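Local coordinates for protein thermosome subunit (Methanococcoides burtonii, PDB 3AQ1) that probably helps unfolded proteins to fold in an ATP-dependent way, as a group II chaperonin of the TCP-1 family, seen here as an open-state monomer, at residues E175-N180 with I261-R266; A188-L193 with V241-K246; E232-S237 with Y254-A259. One frame throughout, in Å; residues are numbered along the deposited sequence.

In the fold
All three contacts lie in the apical part of the chaperonin subunit and share one alpha/beta unit. Interaction 2 is its buried core, two parallel strands joined by a run of backbone hydrogen bonds with apolar side chains on both faces, the one aromatic ring, Phe-243, beside Ile-190 and Leu-192. Interaction 1 adds to the same sheet one strand further on, where 262-264 pairs with 241-244, but its other partner is a partly exposed loop, held by a few polar bonds and one CH-pi contact. Interaction 3 lies against the face bearing Leu-191, Val-242 and Leu-193, where Val-234 touches all three; its two helices meet through apolar side chains, without a hydrogen bond, nearer the surface.

Interaction 1 of 3, residues E175-N180 with I261-R266; sequences ERSHPN and IYAVRR
Tyr-262 and Arg-176 meet where an irregular loop runs beside strand 262-264, which pairs in parallel with 241-244 in the mixed sheet of the chaperonin's apical domain. Arg-176 lays its CG over one face of the Tyr-262 ring, 3.7 Å from the centroid, a CH-pi contact displaced toward the rim. Beyond it the arginine chain bends at chi3 (-70°), and the guanidinium goes on to a salt bridge with Glu-303 and a hydrogen bond from NH1 to Met-181 O. The ring itself is fixed at its far end by a hydrogen bond between its OH and Thr-312 OG1. A leucine in place of Tyr-262 would probably leave the Arg-176 methylenes without a flat surface to lie on and Thr-312 without this partner. Next along the strand, Ala-263 offers its carbonyl O to Ser-177 N at 2.9 Å, a nearly straight bond (164° at the hydrogen). Ser-177 OG adds a weak second bond to that oxygen. Val-264 packs CB against Glu-175 O, 3.6 Å away. At Arg-265 water takes over the bridging: one molecule accepts from Arg-265 N at 2.8 Å and donates to Glu-175 O at 2.7 Å.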
ATOM      1  N   GLU A 175      16.847  23.829   2.868  1.00 41.33           N
ATOM      2  CA  GLU A 175      18.202  24.180   2.492  1.00 45.46           C
ATOM      3  C   GLU A 175      19.086  24.388   3.716  1.00 41.88           C
ATOM      4  O   GLU A 175      18.621  24.234   4.841  1.00 37.85           O
ATOM      5  CB  GLU A 175      18.221  25.350   1.486  1.00 51.46           C
ATOM      6  CG  GLU A 175      17.842  26.694   2.011  1.00 63.43           C
ATOM      7  CD  GLU A 175      17.793  27.736   0.901  1.00 72.08           C
ATOM      8  OE1 GLU A 175      18.694  28.612   0.845  1.00 63.80           O
ATOM      9  OE2 GLU A 175      16.845  27.674   0.082  1.00 79.43           O
ATOM     10  N   ARG A 176      20.370  24.669   3.500  1.00 47.76           N
ATOM     11  CA  ARG A 176      21.289  24.911   4.612  1.00 35.78           C
ATOM     12  C   ARG A 176      20.801  26.129   5.367  1.00 44.48           C
ATOM     13  O   ARG A 176      20.378  27.112   4.744  1.00 51.79           O
ATOM     14  CB  ARG A 176      22.687  25.198   4.095  1.00 31.91           C
ATOM     15  CG  ARG A 176      23.440  24.008   3.610  1.00 43.88           C
ATOM     16  CD  ARG A 176      24.660  24.477   2.875  1.00 40.09           C
ATOM     17  NE  ARG A 176      24.282  25.104   1.619  1.00 43.51           N
ATOM     18  CZ  ARG A 176      25.085  25.877   0.899  1.00 57.97           C
ATOM     19  NH1 ARG A 176      26.308  26.132   1.327  1.00 57.62           N
ATOM     20  NH2 ARG A 176      24.665  26.402  -0.245  1.00 67.65           N
ATOM     21  N   SER A 177      20.873  26.082   6.697  1.00 32.01           N
ATOM     22  CA  SER A 177      20.391  27.195   7.511  1.00 39.90           C
ATOM     23  C   SER A 177      21.293  28.416   7.423  1.00 47.56           C
ATOM     24  O   SER A 177      20.831  29.554   7.607  1.00 55.62           O
ATOM     25  CB  SER A 177      20.215  26.794   8.975  1.00 35.30           C
ATOM     26  OG  SER A 177      21.472  26.549   9.564  1.00 54.63           O
ATOM     27  N   HIS A 178      22.578  28.169   7.173  1.00 46.98           N
ATOM     28  CA  HIS A 178      23.584  29.229   7.061  1.00 52.72           C
ATOM     29  C   HIS A 178      24.337  29.004   5.758  1.00 52.52           C
ATOM     30  O   HIS A 178      24.688  27.874   5.424  1.00 56.65           O
ATOM     31  CB  HIS A 178      24.542  29.210   8.266  1.00 50.41           C
ATOM     32  CG  HIS A 178      25.299  30.490   8.480  1.00 59.91           C
ATOM     33  ND1 HIS A 178      26.404  30.843   7.732  1.00 56.56           N
ATOM     34  CD2 HIS A 178      25.132  31.484   9.389  1.00 66.90           C
ATOM     35  CE1 HIS A 178      26.874  32.001   8.160  1.00 61.70           C
ATOM     36  NE2 HIS A 178      26.121  32.413   9.165  1.00 65.55           N
ATOM     37  N   PRO A 179      24.579  30.082   5.011  1.00 53.92           N
ATOM     38  CA  PRO A 179      25.139  29.982   3.659  1.00 58.08           C
ATOM     39  C   PRO A 179      26.616  29.594   3.654  1.00 65.87           C
ATOM     40  O   PRO A 179      27.139  29.190   2.610  1.00 69.85           O
ATOM     41  CB  PRO A 179      24.971  31.398   3.102  1.00 47.40           C
ATOM     42  CG  PRO A 179      24.080  32.102   4.069  1.00 52.38           C
ATOM     43  CD  PRO A 179      24.297  31.471   5.388  1.00 53.73           C
ATOM     44  N   ASN A 180      27.290  29.710   4.792  1.00 55.63           N
ATOM     45  CA  ASN A 180      28.694  29.317   4.817  1.00 63.30           C
ATOM     46  C   ASN A 180      28.906  27.856   5.184  1.00 57.38           C
ATOM     47  O   ASN A 180      30.039  27.398   5.243  1.00 58.95           O
ATOM     48  CB  ASN A 180      29.537  30.259   5.685  1.00 66.49           C
ATOM     49  CG  ASN A 180      29.512  31.690   5.171  1.00 80.17           C
ATOM     50  OD1 ASN A 180      29.188  31.934   4.005  1.00 89.36           O
ATOM     51  ND2 ASN A 180      29.837  32.643   6.038  1.00 82.06           N
ATOM     52  N   ILE A 261      29.834  22.222   9.877  1.00 47.82           N
ATOM     53  CA  ILE A 261      28.619  21.414   9.962  1.00 49.42           C
ATOM     54  C   ILE A 261      27.431  21.864   9.084  1.00 44.22           C
ATOM     55  O   ILE A 261      26.980  23.007   9.130  1.00 49.73           O
ATOM     56  CB  ILE A 261      28.183  21.224  11.435  1.00 47.23           C
ATOM     57  CG1 ILE A 261      29.307  20.547  12.223  1.00 38.45           C
ATOM     58  CG2 ILE A 261      26.944  20.373  11.513  1.00 39.29           C
ATOM     59  CD1 ILE A 261      28.932  20.226  13.649  1.00 38.58           C
ATOM     60  N   TYR A 262      26.949  20.928   8.275  1.00 41.63           N
ATOM     61  CA  TYR A 262      25.764  21.116   7.448  1.00 41.64           C
ATOM     62  C   TYR A 262      24.514  20.983   8.332  1.00 46.95           C
ATOM     63  O   TYR A 262      24.170  19.870   8.770  1.00 41.25           O
ATOM     64  CB  TYR A 262      25.744  20.040   6.355  1.00 31.30           C
ATOM     65  CG  TYR A 262      24.692  20.210   5.270  1.00 45.51           C
ATOM     66  CD1 TYR A 262      23.325  20.134   5.557  1.00 45.27           C
ATOM     67  CD2 TYR A 262      25.070  20.402   3.948  1.00 43.87           C
ATOM     68  CE1 TYR A 262      22.376  20.269   4.553  1.00 38.34           C
ATOM     69  CE2 TYR A 262      24.133  20.538   2.948  1.00 45.38           C
ATOM     70  CZ  TYR A 262      22.793  20.477   3.253  1.00 43.27           C
ATOM     71  OH  TYR A 262      21.889  20.618   2.233  1.00 40.11           O
ATOM     72  N   ALA A 263      23.849  22.106   8.615  1.00 35.00           N
ATOM     73  CA  ALA A 263      22.647  22.061   9.446  1.00 39.70           C
ATOM     74  C   ALA A 263      21.418  22.616   8.740  1.00 39.08           C
ATOM     75  O   ALA A 263      21.498  23.585   7.998  1.00 46.85           O
ATOM     76  CB  ALA A 263      22.865  22.767  10.787  1.00 36.57           C
ATOM     77  N   VAL A 264      20.274  21.987   8.962  1.00 31.43           N
ATOM     78  CA  VAL A 264      19.028  22.548   8.472  1.00 37.85           C
ATOM     79  C   VAL A 264      18.084  22.742   9.648  1.00 34.95           C
ATOM     80  O   VAL A 264      18.045  21.922  10.544  1.00 35.11           O
ATOM     81  CB  VAL A 264      18.381  21.686   7.354  1.00 40.13           C
ATOM     82  CG1 VAL A 264      19.447  21.003   6.499  1.00 32.21           C
ATOM     83  CG2 VAL A 264      17.527  20.652   7.947  1.00 48.36           C
ATOM     84  N   ARG A 265      17.337  23.840   9.644  1.00 39.72           N
ATOM     85  CA  ARG A 265      16.380  24.127  10.704  1.00 44.20           C
ATOM     86  C   ARG A 265      14.958  23.833  10.236  1.00 48.76           C
ATOM     87  O   ARG A 265      14.721  23.654   9.047  1.00 49.91           O
ATOM     88  CB  ARG A 265      16.484  25.587  11.128  1.00 46.89           C
ATOM     89  CG  ARG A 265      15.880  26.552  10.134  1.00 46.44           C
ATOM     90  CD  ARG A 265      16.372  27.993  10.327  1.00 62.24           C
ATOM     91  NE  ARG A 265      15.734  28.884   9.369  1.00 72.84           N
ATOM     92  CZ  ARG A 265      14.663  29.620   9.643  1.00 87.09           C
ATOM     93  NH1 ARG A 265      14.128  29.596  10.856  1.00 79.65           N
ATOM     94  NH2 ARG A 265      14.130  30.388   8.706  1.00105.24           N
ATOM     95  N   ARG A 266      14.027  23.786  11.187  1.00 46.30           N
ATOM     96  CA  ARG A 266      12.591  23.595  10.933  1.00 44.93           C
ATOM     97  C   ARG A 266      12.256  22.485   9.920  1.00 53.87           C
ATOM     98  O   ARG A 266      11.701  22.733   8.841  1.00 52.64           O
ATOM     99  CB  ARG A 266      11.923  24.931  10.566  1.00 46.25           C
ATOM    100  CG  ARG A 266      12.186  26.021  11.593  1.00 60.19           C
ATOM    101  CD  ARG A 266      11.146  27.140  11.604  1.00 75.74           C
ATOM    102  NE  ARG A 266      11.474  28.138  12.623  1.00 89.08           N
ATOM    103  CZ  ARG A 266      11.289  27.966  13.933  1.00 90.61           C
ATOM    104  NH1 ARG A 266      10.763  26.830  14.392  1.00 76.07           N
ATOM    105  NH2 ARG A 266      11.639  28.928  14.787  1.00 91.75           N
TER
HETATM  106  O   HOH W   1      17.814  25.260   7.232  1.00 42.86           O

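Interaction 2 of 3, residues A188-L193 with V241-K246; sequences AKILLL and VVFCQK
Phe-243 sits beside Leu-192 and Ile-190 on one face of a parallel strand pair, and the packing here is close. The side chains of Leu-192 and Phe-243 run next to each other in the same direction, with Leu-192 CD2 3.9 Å from Phe-243 CB. Ile-190 reaches the same ring differently: its CG2, anti to the backbone N, comes in the ring plane to the edge, with Ile-190 CG2 4.0 Å from Phe-243 CD2. Its other branch lies alongside Val-241, Ile-190 CG1 being 4.0 Å from Val-241 CB. Leu-275 of helix 269-279 packs on Phe-243 from outside the pair. On the opposite face Leu-193 slants across Val-242, with Leu-193 CD1 4.1 Å from Val-242 CG1, and Val-234 of helix 226-235 touches both.

Between the two faces the backbones are joined by alternating bonds. The run starts with Val-241 N giving to Lys-189 O at 3.1 Å. Leu-191 then gives its N to Val-241 O at 2.8 Å and takes Phe-243 N on its own O, and Leu-193 repeats the pattern with Phe-243 O and Gln-245 N.

The ends are looser. The Lys-189 chain leads away from the pair at the exposed end. Beyond its backbone bond, the Gln-245 side chain adds only CB against Leu-193 O within the pair, and the segment ends in an exposed, poorly ordered lysine.

Strand 184-193, helix 226-235 and strand 241-244 thus have the order and hand of a right-handed beta-alpha-beta crossover, part of whose connection is not modelled, with the strands adjacent and parallel, of the kind that builds the alpha/beta core of chaperonin apical domains.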
ATOM      1  N   ALA A 188      28.674  11.326   5.643  1.00 55.21           N
ATOM      2  CA  ALA A 188      27.958  12.158   6.584  1.00 54.34           C
ATOM      3  C   ALA A 188      27.736  11.384   7.871  1.00 50.90           C
ATOM      4  O   ALA A 188      27.509  10.174   7.853  1.00 52.29           O
ATOM      5  CB  ALA A 188      26.635  12.601   5.981  1.00 48.94           C
ATOM      6  N   LYS A 189      27.827  12.091   8.987  1.00 44.98           N
ATOM      7  CA  LYS A 189      27.461  11.520  10.271  1.00 47.21           C
ATOM      8  C   LYS A 189      26.331  12.386  10.771  1.00 48.13           C
ATOM      9  O   LYS A 189      26.515  13.571  11.024  1.00 50.60           O
ATOM     10  CB  LYS A 189      28.646  11.554  11.230  1.00 45.22           C
ATOM     11  CG  LYS A 189      29.840  10.841  10.686  1.00 41.42           C
ATOM     12  CD  LYS A 189      29.550   9.365  10.501  1.00 43.50           C
ATOM     13  CE  LYS A 189      30.622   8.689   9.665  1.00 43.80           C
ATOM     14  NZ  LYS A 189      30.509   7.221   9.787  1.00 50.59           N
ATOM     15  N   ILE A 190      25.154  11.794  10.893  1.00 46.05           N
ATOM     16  CA  ILE A 190      23.930  12.574  10.984  1.00 39.08           C
ATOM     17  C   ILE A 190      23.323  12.567  12.373  1.00 41.57           C
ATOM     18  O   ILE A 190      23.143  11.508  12.987  1.00 40.44           O
ATOM     19  CB  ILE A 190      22.904  12.042   9.996  1.00 35.26           C
ATOM     20  CG1 ILE A 190      23.436  12.221   8.577  1.00 36.76           C
ATOM     21  CG2 ILE A 190      21.560  12.729  10.203  1.00 37.58           C
ATOM     22  CD1 ILE A 190      22.835  11.288   7.593  1.00 47.25           C
ATOM     23  N   LEU A 191      23.009  13.764  12.852  1.00 35.74           N
ATOM     24  CA  LEU A 191      22.359  13.945  14.144  1.00 43.22           C
ATOM     25  C   LEU A 191      20.932  14.463  13.921  1.00 46.91           C
ATOM     26  O   LEU A 191      20.736  15.437  13.202  1.00 48.23           O
ATOM     27  CB  LEU A 191      23.172  14.930  15.000  1.00 37.89           C
ATOM     28  CG  LEU A 191      22.689  15.292  16.405  1.00 41.43           C
ATOM     29  CD1 LEU A 191      22.886  14.132  17.360  1.00 38.90           C
ATOM     30  CD2 LEU A 191      23.399  16.532  16.929  1.00 37.56           C
ATOM     31  N   LEU A 192      19.938  13.806  14.510  1.00 43.35           N
ATOM     32  CA  LEU A 192      18.550  14.277  14.405  1.00 41.26           C
ATOM     33  C   LEU A 192      18.090  14.898  15.721  1.00 42.99           C
ATOM     34  O   LEU A 192      18.177  14.260  16.766  1.00 52.63           O
ATOM     35  CB  LEU A 192      17.608  13.141  13.977  1.00 33.58           C
ATOM     36  CG  LEU A 192      18.117  12.403  12.733  1.00 37.89           C
ATOM     37  CD1 LEU A 192      17.280  11.189  12.394  1.00 46.90           C
ATOM     38  CD2 LEU A 192      18.175  13.343  11.573  1.00 35.34           C
ATOM     39  N   LEU A 193      17.627  16.147  15.671  1.00 38.66           N
ATOM     40  CA  LEU A 193      17.112  16.831  16.860  1.00 45.61           C
ATOM     41  C   LEU A 193      15.641  17.150  16.708  1.00 50.99           C
ATOM     42  O   LEU A 193      15.237  17.771  15.736  1.00 54.13           O
ATOM     43  CB  LEU A 193      17.864  18.143  17.113  1.00 48.15           C
ATOM     44  CG  LEU A 193      19.398  18.110  17.224  1.00 45.17           C
ATOM     45  CD1 LEU A 193      19.967  19.478  17.585  1.00 42.38           C
ATOM     46  CD2 LEU A 193      19.840  17.083  18.229  1.00 39.12           C
ATOM     47  N   VAL A 241      26.379  16.524  10.065  1.00 41.39           N
ATOM     48  CA  VAL A 241      25.134  16.984   9.508  1.00 37.52           C
ATOM     49  C   VAL A 241      24.118  16.958  10.628  1.00 41.46           C
ATOM     50  O   VAL A 241      24.004  15.958  11.355  1.00 36.96           O
ATOM     51  CB  VAL A 241      24.696  16.046   8.383  1.00 32.90           C
ATOM     52  CG1 VAL A 241      23.277  16.322   7.984  1.00 35.82           C
ATOM     53  CG2 VAL A 241      25.657  16.166   7.207  1.00 35.49           C
ATOM     54  N   VAL A 242      23.408  18.069  10.785  1.00 35.18           N
ATOM     55  CA  VAL A 242      22.378  18.163  11.802  1.00 37.36           C
ATOM     56  C   VAL A 242      21.057  18.553  11.157  1.00 39.51           C
ATOM     57  O   VAL A 242      20.978  19.566  10.470  1.00 41.51           O
ATOM     58  CB  VAL A 242      22.737  19.213  12.853  1.00 37.41           C
ATOM     59  CG1 VAL A 242      21.667  19.282  13.899  1.00 34.98           C
ATOM     60  CG2 VAL A 242      24.059  18.885  13.487  1.00 35.65           C
ATOM     61  N   PHE A 243      20.034  17.734  11.364  1.00 40.07           N
ATOM     62  CA  PHE A 243      18.664  18.103  11.016  1.00 36.19           C
ATOM     63  C   PHE A 243      17.904  18.430  12.290  1.00 37.86           C
ATOM     64  O   PHE A 243      17.791  17.601  13.187  1.00 44.05           O
ATOM     65  CB  PHE A 243      17.959  16.967  10.276  1.00 29.23           C
ATOM     66  CG  PHE A 243      18.489  16.723   8.899  1.00 32.55           C
ATOM     67  CD1 PHE A 243      18.061  17.501   7.835  1.00 36.11           C
ATOM     68  CD2 PHE A 243      19.406  15.711   8.662  1.00 35.70           C
ATOM     69  CE1 PHE A 243      18.553  17.285   6.552  1.00 39.61           C
ATOM     70  CE2 PHE A 243      19.892  15.479   7.389  1.00 39.57           C
ATOM     71  CZ  PHE A 243      19.465  16.263   6.325  1.00 34.69           C
ATOM     72  N   CYS A 244      17.393  19.645  12.387  1.00 32.80           N
ATOM     73  CA  CYS A 244      16.658  20.036  13.578  1.00 33.81           C
ATOM     74  C   CYS A 244      15.189  20.258  13.240  1.00 46.93           C
ATOM     75  O   CYS A 244      14.855  20.906  12.258  1.00 54.53           O
ATOM     76  CB  CYS A 244      17.262  21.289  14.204  1.00 31.86           C
ATOM     77  SG  CYS A 244      16.447  21.820  15.703  1.00 48.02           S
ATOM     78  N   GLN A 245      14.306  19.706  14.054  1.00 52.52           N
ATOM     79  CA  GLN A 245      12.899  19.831  13.778  1.00 57.23           C
ATOM     80  C   GLN A 245      12.455  21.264  14.055  1.00 60.55           C
ATOM     81  O   GLN A 245      11.481  21.735  13.485  1.00 48.82           O
ATOM     82  CB  GLN A 245      12.099  18.834  14.613  1.00 61.95           C
ATOM     83  CG  GLN A 245      10.602  18.910  14.390  1.00 64.66           C
ATOM     84  CD  GLN A 245       9.829  18.027  15.341  1.00 74.23           C
ATOM     85  OE1 GLN A 245      10.229  16.897  15.627  1.00 84.83           O
ATOM     86  NE2 GLN A 245       8.713  18.537  15.837  1.00 76.34           N
ATOM     87  N   LYS A 246      13.174  21.961  14.926  1.00 64.32           N
ATOM     88  CA  LYS A 246      12.763  23.303  15.311  1.00 56.49           C
ATOM     89  C   LYS A 246      13.826  24.329  14.971  1.00 56.01           C
ATOM     90  O   LYS A 246      14.622  24.116  14.065  1.00 58.01           O
ATOM     91  CB  LYS A 246      12.379  23.360  16.793  1.00 61.05           C
ATOM     92  CG  LYS A 246      10.960  22.857  17.065  1.00 78.97           C
ATOM     93  CD  LYS A 246      10.862  22.070  18.365  1.00 96.92           C
ATOM     94  CE  LYS A 246       9.525  21.329  18.468  1.00108.46           C
ATOM     95  NZ  LYS A 246       9.514  20.325  19.582  1.00110.01           N
TER

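Interaction 3 of 3, residues E232-S237 with Y254-A259; sequences EKVIAS and YYIEKA
Ile-235 reaches across from helix 226-235 to Ala-259 and Tyr-255 at the end of helix 250-258, and most of the contact hangs on this one side chain. Its CB leaves the backbone at a slant to the other helix, and the two branches do the touching. Ile-235 CG2, anti to the backbone N, rests on Ala-259 CB at 3.7 Å. The other branch starts at CG1, set beside the backbone N (chi1 -52°), and Ile-235 CG1 passes the same methyl, Ala-259 CB, at 4.3 Å. From there it carries the terminal CD1 toward the second helix. In the model Ile-235 CD1 comes to 3.3 Å from both Ala-259 CB and Tyr-255 O, close approaches whose exact distance is doubtful at this resolution, the more so as chi2 (-145°) lies away from the usual staggered values. Ile-235 CD1 also comes within 4.1 Å of Ile-256 CA. The carbonyl of Tyr-255 is already engaged in its own helix, accepting Ala-259 N.

A second, looser touch lies deeper: Val-234 CG1 faces Ile-256 CD1 at 4.4 Å. Val-234 is shared, since it also packs on Leu-191 and Leu-193 of strand 184-193, and Ile-256 touches Ile-261 just before the next strand. Tyr-255 contributes its backbone and CB here, while its ring leads away to a hydrogen bond between OH and Arg-228.

With no hydrogen bond or salt bridge between the segments, they are joined by van der Waals contact of aliphatic groups with each other and with the backbone of the second segment, which sets no strict direction and depends on the shapes fitting together.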
ATOM      1  N   GLU A 232      28.048  23.978  21.342  1.00 59.61           N
ATOM      2  CA  GLU A 232      29.143  23.041  21.593  1.00 61.13           C
ATOM      3  C   GLU A 232      28.659  21.604  21.851  1.00 53.67           C
ATOM      4  O   GLU A 232      29.331  20.634  21.487  1.00 44.50           O
ATOM      5  CB  GLU A 232      30.039  23.533  22.731  1.00 65.22           C
ATOM      6  CG  GLU A 232      31.257  22.665  22.948  1.00 78.95           C
ATOM      7  CD  GLU A 232      32.196  22.680  21.755  1.00 86.85           C
ATOM      8  OE1 GLU A 232      32.185  23.684  21.002  1.00 88.49           O
ATOM      9  OE2 GLU A 232      32.950  21.690  21.582  1.00 80.32           O
ATOM     10  N   LYS A 233      27.491  21.463  22.468  1.00 45.33           N
ATOM     11  CA  LYS A 233      26.932  20.134  22.687  1.00 46.00           C
ATOM     12  C   LYS A 233      26.561  19.456  21.357  1.00 60.22           C
ATOM     13  O   LYS A 233      26.668  18.241  21.229  1.00 75.62           O
ATOM     14  CB  LYS A 233      25.729  20.200  23.634  1.00 48.67           C
ATOM     15  CG  LYS A 233      26.031  20.885  24.969  1.00 56.54           C
ATOM     16  CD  LYS A 233      24.816  20.919  25.877  1.00 64.79           C
ATOM     17  CE  LYS A 233      25.168  21.402  27.273  1.00 74.71           C
ATOM     18  NZ  LYS A 233      23.933  21.702  28.052  1.00 78.76           N
ATOM     19  N   VAL A 234      26.138  20.240  20.368  1.00 52.85           N
ATOM     20  CA  VAL A 234      25.886  19.701  19.038  1.00 44.10           C
ATOM     21  C   VAL A 234      27.212  19.394  18.356  1.00 44.84           C
ATOM     22  O   VAL A 234      27.387  18.318  17.773  1.00 44.87           O
ATOM     23  CB  VAL A 234      25.061  20.668  18.136  1.00 46.85           C
ATOM     24  CG1 VAL A 234      24.991  20.137  16.725  1.00 41.01           C
ATOM     25  CG2 VAL A 234      23.654  20.883  18.692  1.00 47.01           C
ATOM     26  N   ILE A 235      28.150  20.335  18.430  1.00 37.87           N
ATOM     27  CA  ILE A 235      29.444  20.147  17.774  1.00 43.48           C
ATOM     28  C   ILE A 235      30.167  18.905  18.299  1.00 46.12           C
ATOM     29  O   ILE A 235      30.763  18.156  17.536  1.00 45.54           O
ATOM     30  CB  ILE A 235      30.361  21.360  17.957  1.00 43.69           C
ATOM     31  CG1 ILE A 235      29.640  22.645  17.546  1.00 39.80           C
ATOM     32  CG2 ILE A 235      31.618  21.175  17.156  1.00 31.09           C
ATOM     33  CD1 ILE A 235      30.551  23.674  16.896  1.00 35.77           C
ATOM     34  N   ALA A 236      30.072  18.693  19.608  1.00 47.65           N
ATOM     35  CA  ALA A 236      30.728  17.586  20.288  1.00 51.69           C
ATOM     36  C   ALA A 236      30.159  16.188  19.991  1.00 51.99           C
ATOM     37  O   ALA A 236      30.708  15.178  20.437  1.00 56.11           O
ATOM     38  CB  ALA A 236      30.729  17.839  21.792  1.00 47.65           C
ATOM     39  N   SER A 237      29.063  16.122  19.252  1.00 44.80           N
ATOM     40  CA  SER A 237      28.457  14.835  18.928  1.00 44.78           C
ATOM     41  C   SER A 237      29.295  14.067  17.927  1.00 41.42           C
ATOM     42  O   SER A 237      29.148  12.864  17.803  1.00 53.66           O
ATOM     43  CB  SER A 237      27.047  15.026  18.357  1.00 46.76           C
ATOM     44  OG  SER A 237      27.101  15.648  17.086  1.00 39.26           O
ATOM     45  N   TYR A 254      26.268  30.099  13.849  1.00 44.22           N
ATOM     46  CA  TYR A 254      27.608  30.584  13.527  1.00 47.50           C
ATOM     47  C   TYR A 254      28.713  29.617  13.994  1.00 53.49           C
ATOM     48  O   TYR A 254      29.630  29.295  13.241  1.00 50.56           O
ATOM     49  CB  TYR A 254      27.824  31.986  14.105  1.00 44.81           C
ATOM     50  CG  TYR A 254      29.226  32.504  13.900  1.00 61.38           C
ATOM     51  CD1 TYR A 254      29.679  32.832  12.634  1.00 58.46           C
ATOM     52  CD2 TYR A 254      30.104  32.652  14.974  1.00 62.37           C
ATOM     53  CE1 TYR A 254      30.957  33.295  12.438  1.00 69.56           C
ATOM     54  CE2 TYR A 254      31.382  33.116  14.787  1.00 63.76           C
ATOM     55  CZ  TYR A 254      31.810  33.439  13.514  1.00 74.00           C
ATOM     56  OH  TYR A 254      33.088  33.910  13.299  1.00 78.52           O
ATOM     57  N   TYR A 255      28.606  29.154  15.235  1.00 54.75           N
ATOM     58  CA  TYR A 255      29.523  28.163  15.793  1.00 45.15           C
ATOM     59  C   TYR A 255      29.457  26.831  15.062  1.00 41.55           C
ATOM     60  O   TYR A 255      30.489  26.220  14.766  1.00 44.53           O
ATOM     61  CB  TYR A 255      29.228  27.957  17.280  1.00 41.13           C
ATOM     62  CG  TYR A 255      29.443  29.210  18.084  1.00 51.98           C
ATOM     63  CD1 TYR A 255      30.529  30.038  17.832  1.00 59.68           C
ATOM     64  CD2 TYR A 255      28.570  29.567  19.095  1.00 60.39           C
ATOM     65  CE1 TYR A 255      30.734  31.195  18.560  1.00 61.34           C
ATOM     66  CE2 TYR A 255      28.768  30.720  19.834  1.00 64.39           C
ATOM     67  CZ  TYR A 255      29.848  31.528  19.559  1.00 66.55           C
ATOM     68  OH  TYR A 255      30.037  32.674  20.292  1.00 79.38           O
ATOM     69  N   ILE A 256      28.235  26.383  14.787  1.00 44.16           N
ATOM     70  CA  ILE A 256      28.016  25.133  14.081  1.00 46.71           C
ATOM     71  C   ILE A 256      28.605  25.266  12.692  1.00 48.90           C
ATOM     72  O   ILE A 256      29.302  24.379  12.198  1.00 51.35           O
ATOM     73  CB  ILE A 256      26.514  24.793  14.002  1.00 50.36           C
ATOM     74  CG1 ILE A 256      25.956  24.591  15.409  1.00 50.80           C
ATOM     75  CG2 ILE A 256      26.286  23.538  13.181  1.00 42.50           C
ATOM     76  CD1 ILE A 256      24.500  24.278  15.428  1.00 45.42           C
ATOM     77  N   GLU A 257      28.334  26.405  12.078  1.00 50.67           N
ATOM     78  CA  GLU A 257      28.854  26.709  10.759  1.00 55.78           C
ATOM     79  C   GLU A 257      30.380  26.719  10.757  1.00 59.71           C
ATOM     80  O   GLU A 257      31.018  26.134   9.870  1.00 53.43           O
ATOM     81  CB  GLU A 257      28.319  28.059  10.302  1.00 55.73           C
ATOM     82  CG  GLU A 257      28.841  28.484   8.979  1.00 56.92           C
ATOM     83  CD  GLU A 257      30.072  29.320   9.099  1.00 56.82           C
ATOM     84  OE1 GLU A 257      30.006  30.377   9.760  1.00 55.75           O
ATOM     85  OE2 GLU A 257      31.101  28.923   8.521  1.00 69.26           O
ATOM     86  N   LYS A 258      30.967  27.382  11.749  1.00 53.67           N
ATOM     87  CA  LYS A 258      32.422  27.451  11.825  1.00 56.57           C
ATOM     88  C   LYS A 258      33.050  26.072  12.027  1.00 53.83           C
ATOM     89  O   LYS A 258      34.144  25.821  11.539  1.00 54.55           O
ATOM     90  CB  LYS A 258      32.910  28.491  12.854  1.00 58.71           C
ATOM     91  CG  LYS A 258      32.962  29.944  12.306  1.00 76.04           C
ATOM     92  CD  LYS A 258      33.867  30.031  11.067  1.00 84.64           C
ATOM     93  CE  LYS A 258      33.612  31.266  10.207  1.00 93.01           C
ATOM     94  NZ  LYS A 258      33.875  31.003   8.745  1.00 91.73           N
ATOM     95  N   ALA A 259      32.341  25.169  12.696  1.00 45.69           N
ATOM     96  CA  ALA A 259      32.819  23.795  12.838  1.00 39.32           C
ATOM     97  C   ALA A 259      32.702  22.916  11.565  1.00 47.16           C
ATOM     98  O   ALA A 259      33.041  21.733  11.590  1.00 48.43           O
ATOM     99  CB  ALA A 259      32.142  23.111  14.051  1.00 30.72           C
TER